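Local coordinates for protein sulfite reductase [ferredoxin] (Mycobacterium tuberculosis, PDB 1ZJ8) that catalyses the six-electron reduction of sulfite to sulfide with electrons from ferredoxin, using a siroheme and a [4Fe-4S] cluster, at residues 293-296 with 297-301; 300-303 with 304-307; 315-319 with 320-324; 201-204 with 205-209. One frame throughout, in Å; residues are numbered along the deposited sequence.

Contact 1: residues 293-296 with 297-301; sequences YRRL and RAKAR. With SRM (siroheme), chain E.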
# COMPACT_ATOMS: atom_id res chain seq x y z
N TYR A 293 -20.20 1.58 9.89
CA TYR A 293 -21.13 2.61 9.42
C TYR A 293 -21.28 2.56 7.90
O TYR A 293 -20.31 2.31 7.19
CB TYR A 293 -20.64 3.99 9.87
CG TYR A 293 -20.36 4.09 11.36
CD1 TYR A 293 -21.13 3.40 12.29
CD2 TYR A 293 -19.35 4.91 11.84
CE1 TYR A 293 -20.89 3.50 13.66
CE2 TYR A 293 -19.11 5.04 13.23
CZ TYR A 293 -19.89 4.33 14.13
OH TYR A 293 -19.66 4.42 15.50
N ARG A 294 -22.51 2.77 7.41
CA ARG A 294 -22.81 2.70 5.96
C ARG A 294 -23.68 3.89 5.51
O ARG A 294 -24.51 3.78 4.59
CB ARG A 294 -23.46 1.35 5.60
CG ARG A 294 -22.68 0.11 6.11
CD ARG A 294 -23.43 -1.20 5.88
NE ARG A 294 -23.11 -1.80 4.59
CZ ARG A 294 -22.53 -2.99 4.39
NH1 ARG A 294 -22.20 -3.78 5.42
NH2 ARG A 294 -22.31 -3.41 3.15
N ARG A 295 -23.43 5.04 6.13
CA ARG A 295 -24.19 6.26 5.92
C ARG A 295 -23.36 7.32 5.18
O ARG A 295 -23.60 7.59 4.00
CB ARG A 295 -24.68 6.78 7.28
CG ARG A 295 -25.55 8.01 7.20
CD ARG A 295 -25.99 8.41 8.58
NE ARG A 295 -24.87 8.91 9.38
CZ ARG A 295 -24.41 10.16 9.33
NH1 ARG A 295 -24.95 11.07 8.52
NH2 ARG A 295 -23.39 10.51 10.11
N LEU A 296 -22.39 7.93 5.87
CA LEU A 296 -21.44 8.84 5.21
C LEU A 296 -20.32 8.02 4.56
O LEU A 296 -19.66 7.22 5.23
CB LEU A 296 -20.84 9.85 6.21
CG LEU A 296 -21.77 10.90 6.83
CD1 LEU A 296 -21.06 11.78 7.89
CD2 LEU A 296 -22.42 11.77 5.76
N ARG A 297 -20.11 8.25 3.27
CA ARG A 297 -19.04 7.58 2.50
C ARG A 297 -17.64 7.81 3.08
O ARG A 297 -16.82 6.91 3.06
CB ARG A 297 -19.03 8.09 1.06
CG ARG A 297 -18.56 7.08 0.09
CD ARG A 297 -19.64 6.06 -0.19
NE ARG A 297 -19.13 4.89 -0.90
CZ ARG A 297 -18.60 3.81 -0.30
NH1 ARG A 297 -18.45 3.75 1.02
NH2 ARG A 297 -18.19 2.80 -1.05
N ALA A 298 -17.39 9.00 3.60
CA ALA A 298 -16.12 9.31 4.25
C ALA A 298 -16.14 9.06 5.77
O ALA A 298 -15.23 9.51 6.47
CB ALA A 298 -15.72 10.74 3.98
N LYS A 299 -17.17 8.39 6.28
CA LYS A 299 -17.23 8.02 7.70
C LYS A 299 -17.67 6.55 7.82
O LYS A 299 -18.41 6.18 8.74
CB LYS A 299 -18.17 8.96 8.46
CG LYS A 299 -18.05 8.97 10.01
CD LYS A 299 -19.45 9.29 10.65
CE LYS A 299 -19.57 8.91 12.12
NZ LYS A 299 -19.37 10.07 13.02
N ALA A 300 -17.17 5.73 6.90
CA ALA A 300 -17.58 4.34 6.75
C ALA A 300 -16.54 3.33 7.26
O ALA A 300 -16.89 2.19 7.58
CB ALA A 300 -17.91 4.06 5.28
N ARG A 301 -15.29 3.75 7.36
CA ARG A 301 -14.17 2.84 7.62
C ARG A 301 -14.06 2.39 9.07
O ARG A 301 -14.50 3.09 9.99
CB ARG A 301 -12.86 3.49 7.19
CG ARG A 301 -12.88 3.78 5.72
CD ARG A 301 -11.56 3.66 5.09
NE ARG A 301 -10.94 2.37 5.29
CZ ARG A 301 -9.76 2.05 4.79
NH1 ARG A 301 -9.12 2.92 4.03
NH2 ARG A 301 -9.23 0.86 5.01
FE SRM E . -5.06 3.90 -2.57
CHA SRM E . -7.79 5.37 -3.99
CHB SRM E . -3.36 4.33 -5.42
CHC SRM E . -2.47 2.45 -1.23
CHD SRM E . -5.80 5.41 0.45
NA SRM E . -5.55 4.51 -4.41
C1A SRM E . -6.75 4.96 -4.84
C2A SRM E . -6.87 5.00 -6.33
CMA SRM E . -7.58 3.77 -6.81
CDA SRM E . -7.47 6.28 -6.84
CEA SRM E . -8.90 6.31 -7.29
O3A SRM E . -9.78 6.05 -6.47
O4A SRM E . -9.19 6.58 -8.47
C3A SRM E . -5.43 4.98 -6.72
CAA SRM E . -5.13 4.16 -7.93
CBA SRM E . -5.25 5.15 -9.06
CCA SRM E . -4.32 4.81 -10.17
O1A SRM E . -3.17 4.41 -9.90
O2A SRM E . -4.73 4.91 -11.35
C4A SRM E . -4.74 4.57 -5.47
NB SRM E . -3.30 3.35 -3.27
C1B SRM E . -2.74 3.54 -4.47
C2B SRM E . -1.43 2.82 -4.67
CMB SRM E . -1.25 2.24 -6.04
CDB SRM E . -0.34 3.82 -4.44
CEB SRM E . 1.07 3.37 -4.60
O3B SRM E . 1.81 3.78 -5.52
O4B SRM E . 1.48 2.55 -3.78
C3B SRM E . -1.51 1.83 -3.54
CAB SRM E . -2.23 0.57 -3.97
CBB SRM E . -1.84 -0.61 -3.14
CCB SRM E . -2.74 -1.78 -3.45
O1B SRM E . -2.36 -2.70 -4.16
O2B SRM E . -3.87 -1.85 -2.97
C4B SRM E . -2.47 2.55 -2.62
NC SRM E . -4.24 4.02 -0.82
C1C SRM E . -3.26 3.20 -0.38
C2C SRM E . -2.87 3.46 0.93
CDC SRM E . -1.68 2.97 1.69
CEC SRM E . -1.71 1.69 2.42
O3C SRM E . -2.67 0.90 2.27
O4C SRM E . -0.75 1.48 3.17
C3C SRM E . -3.81 4.35 1.36
CAC SRM E . -3.74 4.86 2.76
CBC SRM E . -4.05 3.95 3.93
CCC SRM E . -5.56 3.84 4.07
O1C SRM E . -6.24 3.20 3.22
O2C SRM E . -6.08 4.43 5.05
C4C SRM E . -4.66 4.62 0.31
ND SRM E . -6.68 4.85 -1.83
C1D SRM E . -6.65 5.52 -0.66
C2D SRM E . -7.69 6.47 -0.66
CAD SRM E . -8.37 6.94 0.62
CBD SRM E . -9.60 6.21 1.08
CCD SRM E . -10.28 6.50 2.39
O1D SRM E . -10.27 5.59 3.25
O2D SRM E . -10.82 7.62 2.61
C3D SRM E . -8.34 6.34 -1.88
CDD SRM E . -9.75 6.81 -2.16
CED SRM E . -10.97 6.05 -1.69
O3D SRM E . -10.89 4.90 -1.26
O4D SRM E . -12.10 6.57 -1.73
C4D SRM E . -7.71 5.34 -2.59

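Contact 2: residues 300-303 with 304-307; sequences ARLK and FLIK. With SRM (siroheme), chain E.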
# COMPACT_ATOMS: atom_id res chain seq x y z
N ALA A 300 -17.17 5.73 6.90
CA ALA A 300 -17.58 4.34 6.75
C ALA A 300 -16.54 3.33 7.26
O ALA A 300 -16.89 2.19 7.58
CB ALA A 300 -17.91 4.06 5.28
N ARG A 301 -15.29 3.75 7.36
CA ARG A 301 -14.17 2.84 7.62
C ARG A 301 -14.06 2.39 9.07
O ARG A 301 -14.50 3.09 9.99
CB ARG A 301 -12.86 3.49 7.19
CG ARG A 301 -12.88 3.78 5.72
CD ARG A 301 -11.56 3.66 5.09
NE ARG A 301 -10.94 2.37 5.29
CZ ARG A 301 -9.76 2.05 4.79
NH1 ARG A 301 -9.12 2.92 4.03
NH2 ARG A 301 -9.23 0.86 5.01
N LEU A 302 -13.45 1.23 9.26
CA LEU A 302 -13.41 0.60 10.56
C LEU A 302 -12.77 1.48 11.64
O LEU A 302 -13.21 1.47 12.79
CB LEU A 302 -12.68 -0.73 10.48
CG LEU A 302 -12.61 -1.55 11.77
CD1 LEU A 302 -14.02 -1.81 12.29
CD2 LEU A 302 -11.87 -2.87 11.54
N LYS A 303 -11.76 2.26 11.28
CA LYS A 303 -11.10 3.16 12.24
C LYS A 303 -12.09 4.01 13.07
O LYS A 303 -11.87 4.27 14.25
CB LYS A 303 -10.05 4.06 11.52
CG LYS A 303 -10.59 4.89 10.34
CD LYS A 303 -9.49 5.82 9.75
CE LYS A 303 -10.08 7.01 8.98
NZ LYS A 303 -9.08 7.87 8.30
N PHE A 304 -13.18 4.43 12.43
CA PHE A 304 -14.19 5.28 13.05
C PHE A 304 -15.00 4.52 14.14
O PHE A 304 -15.12 4.98 15.31
CB PHE A 304 -15.14 5.85 11.96
CG PHE A 304 -14.48 6.84 11.01
CD1 PHE A 304 -14.09 8.10 11.46
CD2 PHE A 304 -14.27 6.53 9.67
CE1 PHE A 304 -13.48 9.01 10.60
CE2 PHE A 304 -13.66 7.45 8.80
CZ PHE A 304 -13.27 8.69 9.27
N LEU A 305 -15.54 3.36 13.75
CA LEU A 305 -16.22 2.44 14.66
C LEU A 305 -15.38 2.17 15.90
O LEU A 305 -15.90 2.14 17.03
CB LEU A 305 -16.50 1.12 13.94
CG LEU A 305 -17.42 0.07 14.59
CD1 LEU A 305 -18.79 0.67 14.90
CD2 LEU A 305 -17.56 -1.16 13.68
N ILE A 306 -14.08 1.97 15.67
CA ILE A 306 -13.12 1.71 16.75
C ILE A 306 -12.87 2.96 17.57
O ILE A 306 -12.63 2.86 18.77
CB ILE A 306 -11.76 1.21 16.22
CG1 ILE A 306 -11.93 -0.03 15.32
CG2 ILE A 306 -10.81 0.94 17.38
CD1 ILE A 306 -12.52 -1.25 16.01
N LYS A 307 -12.93 4.13 16.93
CA LYS A 307 -12.82 5.39 17.68
C LYS A 307 -14.02 5.57 18.64
O LYS A 307 -13.83 5.91 19.81
CB LYS A 307 -12.71 6.60 16.76
CG LYS A 307 -11.99 7.77 17.43
CD LYS A 307 -12.55 9.10 16.98
CE LYS A 307 -11.67 10.24 17.42
NZ LYS A 307 -11.96 11.45 16.60
FE SRM E . -5.06 3.90 -2.57
CHA SRM E . -7.79 5.37 -3.99
CHB SRM E . -3.36 4.33 -5.42
CHC SRM E . -2.47 2.45 -1.23
CHD SRM E . -5.80 5.41 0.45
NA SRM E . -5.55 4.51 -4.41
C1A SRM E . -6.75 4.96 -4.84
C2A SRM E . -6.87 5.00 -6.33
CMA SRM E . -7.58 3.77 -6.81
CDA SRM E . -7.47 6.28 -6.84
CEA SRM E . -8.90 6.31 -7.29
O3A SRM E . -9.78 6.05 -6.47
O4A SRM E . -9.19 6.58 -8.47
C3A SRM E . -5.43 4.98 -6.72
CAA SRM E . -5.13 4.16 -7.93
CBA SRM E . -5.25 5.15 -9.06
CCA SRM E . -4.32 4.81 -10.17
O1A SRM E . -3.17 4.41 -9.90
O2A SRM E . -4.73 4.91 -11.35
C4A SRM E . -4.74 4.57 -5.47
NB SRM E . -3.30 3.35 -3.27
C1B SRM E . -2.74 3.54 -4.47
C2B SRM E . -1.43 2.82 -4.67
CMB SRM E . -1.25 2.24 -6.04
CDB SRM E . -0.34 3.82 -4.44
CEB SRM E . 1.07 3.37 -4.60
O3B SRM E . 1.81 3.78 -5.52
O4B SRM E . 1.48 2.55 -3.78
C3B SRM E . -1.51 1.83 -3.54
CAB SRM E . -2.23 0.57 -3.97
CBB SRM E . -1.84 -0.61 -3.14
CCB SRM E . -2.74 -1.78 -3.45
O1B SRM E . -2.36 -2.70 -4.16
O2B SRM E . -3.87 -1.85 -2.97
C4B SRM E . -2.47 2.55 -2.62
NC SRM E . -4.24 4.02 -0.82
C1C SRM E . -3.26 3.20 -0.38
C2C SRM E . -2.87 3.46 0.93
CDC SRM E . -1.68 2.97 1.69
CEC SRM E . -1.71 1.69 2.42
O3C SRM E . -2.67 0.90 2.27
O4C SRM E . -0.75 1.48 3.17
C3C SRM E . -3.81 4.35 1.36
CAC SRM E . -3.74 4.86 2.76
CBC SRM E . -4.05 3.95 3.93
CCC SRM E . -5.56 3.84 4.07
O1C SRM E . -6.24 3.20 3.22
O2C SRM E . -6.08 4.43 5.05
C4C SRM E . -4.66 4.62 0.31
ND SRM E . -6.68 4.85 -1.83
C1D SRM E . -6.65 5.52 -0.66
C2D SRM E . -7.69 6.47 -0.66
CAD SRM E . -8.37 6.94 0.62
CBD SRM E . -9.60 6.21 1.08
CCD SRM E . -10.28 6.50 2.39
O1D SRM E . -10.27 5.59 3.25
O2D SRM E . -10.82 7.62 2.61
C3D SRM E . -8.34 6.34 -1.88
CDD SRM E . -9.75 6.81 -2.16
CED SRM E . -10.97 6.05 -1.69
O3D SRM E . -10.89 4.90 -1.26
O4D SRM E . -12.10 6.57 -1.73
C4D SRM E . -7.71 5.34 -2.59

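Contact 3: residues 315-319 with 320-324; sequences REVLE and TEYLK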
# COMPACT_ATOMS: atom_id res chain seq x y z
N ARG A 315 -13.57 -5.81 21.66
CA ARG A 315 -13.12 -7.13 22.06
C ARG A 315 -14.28 -7.97 22.58
O ARG A 315 -14.42 -9.14 22.23
CB ARG A 315 -12.05 -7.02 23.17
CG ARG A 315 -11.56 -8.38 23.70
CD ARG A 315 -10.21 -8.30 24.44
NE ARG A 315 -9.57 -9.62 24.53
CZ ARG A 315 -8.51 -9.91 25.29
NH1 ARG A 315 -7.92 -8.99 26.04
NH2 ARG A 315 -8.04 -11.15 25.30
N GLU A 316 -15.09 -7.35 23.43
CA GLU A 316 -16.30 -7.95 23.97
C GLU A 316 -17.22 -8.48 22.87
O GLU A 316 -17.64 -9.63 22.91
CB GLU A 316 -17.05 -6.87 24.77
CG GLU A 316 -18.32 -7.34 25.45
CD GLU A 316 -18.03 -8.08 26.76
OE1 GLU A 316 -18.65 -7.70 27.79
OE2 GLU A 316 -17.18 -9.02 26.75
N VAL A 317 -17.52 -7.62 21.90
CA VAL A 317 -18.44 -7.97 20.81
C VAL A 317 -17.88 -9.05 19.91
O VAL A 317 -18.63 -9.87 19.35
CB VAL A 317 -18.76 -6.74 19.89
CG1 VAL A 317 -19.44 -7.17 18.57
CG2 VAL A 317 -19.60 -5.68 20.64
N LEU A 318 -16.56 -9.03 19.74
CA LEU A 318 -15.88 -10.02 18.91
C LEU A 318 -16.02 -11.37 19.59
O LEU A 318 -16.52 -12.32 18.98
CB LEU A 318 -14.40 -9.62 18.71
CG LEU A 318 -13.49 -10.53 17.85
CD1 LEU A 318 -13.79 -10.43 16.34
CD2 LEU A 318 -12.04 -10.20 18.14
N GLU A 319 -15.64 -11.44 20.86
CA GLU A 319 -15.64 -12.70 21.63
C GLU A 319 -17.03 -13.29 21.89
O GLU A 319 -17.18 -14.50 21.86
CB GLU A 319 -14.94 -12.52 22.97
CG GLU A 319 -13.48 -12.28 22.84
CD GLU A 319 -12.88 -11.77 24.12
OE1 GLU A 319 -13.66 -11.42 25.03
OE2 GLU A 319 -11.63 -11.72 24.21
N THR A 320 -18.02 -12.44 22.18
CA THR A 320 -19.32 -12.95 22.60
C THR A 320 -20.31 -13.16 21.46
O THR A 320 -21.09 -14.10 21.49
CB THR A 320 -19.96 -12.07 23.67
OG1 THR A 320 -20.18 -10.74 23.15
CG2 THR A 320 -19.08 -12.03 24.93
N GLU A 321 -20.28 -12.30 20.45
CA GLU A 321 -21.23 -12.43 19.36
C GLU A 321 -20.71 -13.29 18.22
O GLU A 321 -21.49 -13.98 17.58
CB GLU A 321 -21.66 -11.06 18.86
CG GLU A 321 -22.13 -10.13 19.98
CD GLU A 321 -22.79 -8.86 19.47
OE1 GLU A 321 -23.30 -8.89 18.32
OE2 GLU A 321 -22.80 -7.86 20.22
N TYR A 322 -19.40 -13.26 17.96
CA TYR A 322 -18.85 -13.95 16.77
C TYR A 322 -17.97 -15.19 17.07
O TYR A 322 -18.20 -16.25 16.49
CB TYR A 322 -18.13 -12.93 15.85
CG TYR A 322 -19.11 -11.96 15.23
CD1 TYR A 322 -19.51 -10.81 15.90
CD2 TYR A 322 -19.69 -12.23 13.98
CE1 TYR A 322 -20.42 -9.93 15.35
CE2 TYR A 322 -20.62 -11.35 13.41
CZ TYR A 322 -20.98 -10.21 14.10
OH TYR A 322 -21.89 -9.33 13.56
N LEU A 323 -17.00 -15.08 17.98
CA LEU A 323 -16.14 -16.24 18.32
C LEU A 323 -16.82 -17.20 19.28
O LEU A 323 -16.49 -18.39 19.31
CB LEU A 323 -14.81 -15.80 18.93
CG LEU A 323 -13.81 -15.07 18.03
CD1 LEU A 323 -12.63 -14.55 18.84
CD2 LEU A 323 -13.31 -15.97 16.89
N LYS A 324 -17.76 -16.68 20.08
CA LYS A 324 -18.35 -17.40 21.21
C LYS A 324 -17.28 -17.93 22.16
O LYS A 324 -17.45 -18.99 22.75
CB LYS A 324 -19.24 -18.56 20.75
CG LYS A 324 -20.14 -18.27 19.56
CD LYS A 324 -21.18 -17.19 19.84
CE LYS A 324 -22.43 -17.40 18.97
NZ LYS A 324 -22.12 -17.66 17.54

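Contact 4: residues 201-204 with 205-209; sequences EIVR and RYIGK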
# COMPACT_ATOMS: atom_id res chain seq x y z
N GLU A 201 -4.58 -19.50 3.76
CA GLU A 201 -5.93 -19.96 4.14
C GLU A 201 -7.01 -18.87 4.00
O GLU A 201 -8.10 -19.12 3.49
CB GLU A 201 -5.94 -20.49 5.58
CG GLU A 201 -5.52 -21.93 5.73
CD GLU A 201 -6.34 -22.82 4.84
OE1 GLU A 201 -7.57 -22.60 4.76
OE2 GLU A 201 -5.76 -23.74 4.20
N ILE A 202 -6.69 -17.65 4.44
CA ILE A 202 -7.64 -16.55 4.34
C ILE A 202 -8.06 -16.34 2.89
O ILE A 202 -9.24 -16.13 2.59
CB ILE A 202 -7.08 -15.25 4.96
CG1 ILE A 202 -7.19 -15.30 6.48
CG2 ILE A 202 -7.79 -13.99 4.36
CD1 ILE A 202 -6.33 -14.30 7.18
N VAL A 203 -7.10 -16.40 1.98
CA VAL A 203 -7.40 -16.23 0.58
C VAL A 203 -8.31 -17.36 0.10
O VAL A 203 -9.31 -17.10 -0.58
CB VAL A 203 -6.10 -16.12 -0.26
CG1 VAL A 203 -6.38 -16.32 -1.74
CG2 VAL A 203 -5.43 -14.75 -0.01
N ARG A 204 -7.99 -18.59 0.49
CA ARG A 204 -8.72 -19.77 0.02
C ARG A 204 -10.14 -19.87 0.58
O ARG A 204 -11.09 -20.18 -0.14
CB ARG A 204 -7.96 -21.02 0.38
CG ARG A 204 -8.49 -22.26 -0.30
CD ARG A 204 -7.71 -23.49 0.11
NE ARG A 204 -7.90 -23.79 1.53
CZ ARG A 204 -8.97 -24.40 2.06
NH1 ARG A 204 -10.01 -24.79 1.31
NH2 ARG A 204 -9.00 -24.62 3.37
N ARG A 205 -10.29 -19.59 1.87
CA ARG A 205 -11.60 -19.67 2.50
C ARG A 205 -12.50 -18.50 2.10
O ARG A 205 -13.63 -18.73 1.68
CB ARG A 205 -11.50 -19.78 4.04
CG ARG A 205 -10.48 -20.82 4.53
CD ARG A 205 -11.05 -21.88 5.47
NE ARG A 205 -11.15 -21.40 6.85
CZ ARG A 205 -10.20 -21.52 7.78
NH1 ARG A 205 -9.03 -22.10 7.51
NH2 ARG A 205 -10.42 -21.03 9.00
N TYR A 206 -12.01 -17.27 2.20
CA TYR A 206 -12.89 -16.08 2.23
C TYR A 206 -12.89 -15.23 0.95
O TYR A 206 -13.94 -14.70 0.55
CB TYR A 206 -12.56 -15.23 3.47
CG TYR A 206 -12.49 -16.07 4.74
CD1 TYR A 206 -13.63 -16.70 5.24
CD2 TYR A 206 -11.27 -16.30 5.39
CE1 TYR A 206 -13.57 -17.52 6.38
CE2 TYR A 206 -11.19 -17.11 6.54
CZ TYR A 206 -12.35 -17.71 7.02
OH TYR A 206 -12.29 -18.51 8.14
N ILE A 207 -11.74 -15.09 0.31
CA ILE A 207 -11.60 -14.23 -0.85
C ILE A 207 -12.34 -14.80 -2.03
O ILE A 207 -12.15 -15.96 -2.37
CB ILE A 207 -10.09 -13.98 -1.20
CG1 ILE A 207 -9.43 -13.15 -0.09
CG2 ILE A 207 -9.91 -13.28 -2.58
CD1 ILE A 207 -10.22 -11.91 0.33
N GLY A 208 -13.18 -13.97 -2.63
CA GLY A 208 -13.96 -14.31 -3.82
C GLY A 208 -15.36 -14.82 -3.51
O GLY A 208 -16.10 -15.13 -4.43
N LYS A 209 -15.71 -14.89 -2.22
CA LYS A 209 -16.94 -15.56 -1.76
C LYS A 209 -17.91 -14.53 -1.19
O LYS A 209 -17.48 -13.49 -0.67
CB LYS A 209 -16.61 -16.60 -0.67
CG LYS A 209 -15.52 -17.62 -1.06
CD LYS A 209 -16.01 -19.07 -1.12
CE LYS A 209 -14.85 -20.02 -1.48
NZ LYS A 209 -14.96 -21.36 -0.82

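Contact 1: residues 293-296 with 297-301
Lys299 folds back over Tyr293, Arg295 and Leu296, and its side chain carries most of this local contact. Its CB lies 3.6 Å from CB of Leu296. The first torsion sets CG opposite the backbone nitrogen (chi1 -164°) and sends the chain back along the preceding residues. CD then passes CD1 of Leu296 at 4.1 Å and NH2 of Arg295 at 4.2 Å. CE reaches the ring of Tyr293, 4.0 Å from its CD2. At the tip, NZ stays 5.0 Å from NH2 of Arg295. Both groups are basic, and acidic Glu23 is close by: the Lys299 side chain touches it, and Arg295 makes a long, weak ion pair with it.

The backbone closes the turn. N of Lys299 donates to O of Leu296 at 2.9 Å, with an angle of 155° at the hydrogen. The donor stands above the carbonyl plane. The carbonyl of Lys299 turns toward Tyr293. Its O lies at the edge of the tyrosine ring, 3.3 Å from CB of Tyr293. The methyl group of Ala300 lies near the carbonyl oxygens of Tyr293 and Leu296.

The turn belongs to the loop between helix 277-291 and helix 302-309, and the loop ends in Arg301, which binds the siroheme. Tyr293 OH hydrogen-bonds to Asp308 on the second of these helices. Arg297 forms a salt bridge with Asp174, just before strand 176-181, and Arg294 pairs with Asp214, in the segment that leads to strand 219-224.

Contact 2: residues 300-303 with 304-307
Arg301 and Phe304 start the backbone hydrogen bonds at the start of helix 302-309. N of Phe304 donates to O of Arg301 at 3.1 Å. N of Ile306 meets O of Leu302 at 3.0 Å, almost in line with the carbonyl bond. N of Lys307 bonds to O of Lys303 at 2.9 Å.

The apolar contacts follow the helical spacing. Leu302 CG touches CG1 of Ile306 at 3.9 Å, and its CD1 meets CD2 of Leu305. This side of the helix faces helix 277-291, where Leu302 packs on Phe288 and Leu305 on Tyr291. Lys303 runs beside Phe304, and both side chains point the same way. CG of Lys303 stands over one face of the ring, toward its rim. Lys303 chi1 of 55° places CG between its backbone nitrogen and carbonyl carbon, and the chain is extended from there. CE thereby comes 3.6 Å from CE2 of Phe304. NZ continues to the carbonyl of Asn261.

The charged contacts belong to Arg301, whose chain bends at chi2 and chi3. NH1 gives a nearly straight bond (174°) to siroheme O1D at 3.0 Å. It gives a second to O1C at 3.0 Å, with an angle of 150°. These oxygens belong to two different propionates. NH2 forms a salt bridge with Asp235.

One guanidinium therefore links two cofactor carboxylates to a protein carboxylate. Its positive charge probably offsets part of their negative charge, and the three bonds limit how far the group can rotate.

Contact 3: residues 315-319 with 320-324
The carbonyl of Leu318 accepts hydrogen bonds from both Tyr322 N, at 3.2 Å, and Leu323 N, at 3.0 Å, as the helix widens at its end. The bond from Leu323 is the straighter one, at 168°. Glu316 O also has two donors. Thr320 N reaches it along the helix, and Thr320 OG1 joins it at 2.8 Å from above the carbonyl plane. The threonine chi1 of 61° turns OG1 back to that oxygen.

Glu321 crosses Val317, with OE2 3.8 Å from CG1 of Val317. OE1 of Glu321 hydrogen-bonds to Tyr291 OH. The ring of Tyr322 presents its edge to the Val317 carbonyl, and CD1 lies 3.7 Å from that O. Leu318 CG meets CD1 of Leu323 at 4.2 Å.

This is the C-terminal end of helix 311-323, finished by a pi-type turn over 320-323. Lys324 then leaves the helix with a positive phi of 54°. One side of the helix lies against helix 277-291: Leu318 packs on Ala283 and Val284, and Tyr322 OH hydrogen-bonds to Asp290.

On another side, Arg315 NE and Glu319 OE2 form a salt bridge at 3.0 Å, one helical turn apart. The arginine nitrogen approaches from above the carboxylate plane. The same OE2 accepts a bond from Leu327 N, and Arg315 also pairs with Asp329 on strand 328-329.

Contact 4: residues 201-204 with 205-209
Glu201 bends at chi2 (-54°), which brings its carboxylate to the guanidinium groups of Arg204 and Arg205. CG of Arg205 is opposite the carbonyl carbon (chi1 -48°), and further bends at chi2 and chi3 swing its guanidinium round to the glutamate. OE1 of Glu201 is the shared acceptor. Arg204 NH2 meets it at 2.8 Å on the syn lone pair. Arg205 NH1 comes to the same oxygen at 3.2 Å, from 40° above the carboxylate plane. OE2 takes weak bonds from Arg204. The three residues form a salt-bridge network in which one carboxylate is shared by two arginines. The aliphatic part of Arg205 is used as well, for its CB stands 3.5 Å over the centre of the Tyr206 ring. Tyr206 OH accepts weak bonds from NE and NH2 of the same arginine.

These residues lie at the C-terminal part of helix 196-206, the helix of a beta-alpha-beta crossover between the adjacent parallel strands 176-181 and 219-224. Arg205 N donates to Glu201 O at 2.8 Å and Tyr206 N to Ile202 O at 3.0 Å. The bond from Ile207 N to Val203 O is weak, at 3.3 Å. A type II turn from Tyr206 to Lys209 follows, with Gly208 at its third position and Gly208 N bonded to Glu170.

Apolar contacts add to these bonds. Val203 CG2 faces CG1 of Ile207 at 4.3 Å, and Ile202 CG2 lies also at 4.3 Å from CD2 of Tyr206. Both Ile202 and Tyr206 also pack against Trp281 of helix 277-291.

In the fold
Along the chain the order is contact 4, contact 1, contact 2, contact 3. All lie within the first 4Fe-4S domain of the chain. Contacts 1 and 2 share Ala300 and Arg301, and their centres are about 9 Å apart. They also touch where the Tyr293 ring packs on Leu305. Contact 3 follows on the next helix, its centre about 17 Å from that of contact 2. Contact 4 is about 21 Å from contact 3, centre to centre. Helix 277-291 is the common neighbour, packing against contacts 2, 3 and 4 and leading into contact 1. Contacts 1 and 2 hold the siroheme-binding arginine, whereas contacts 3 and 4 are C-terminal parts of helices away from the cofactor sites.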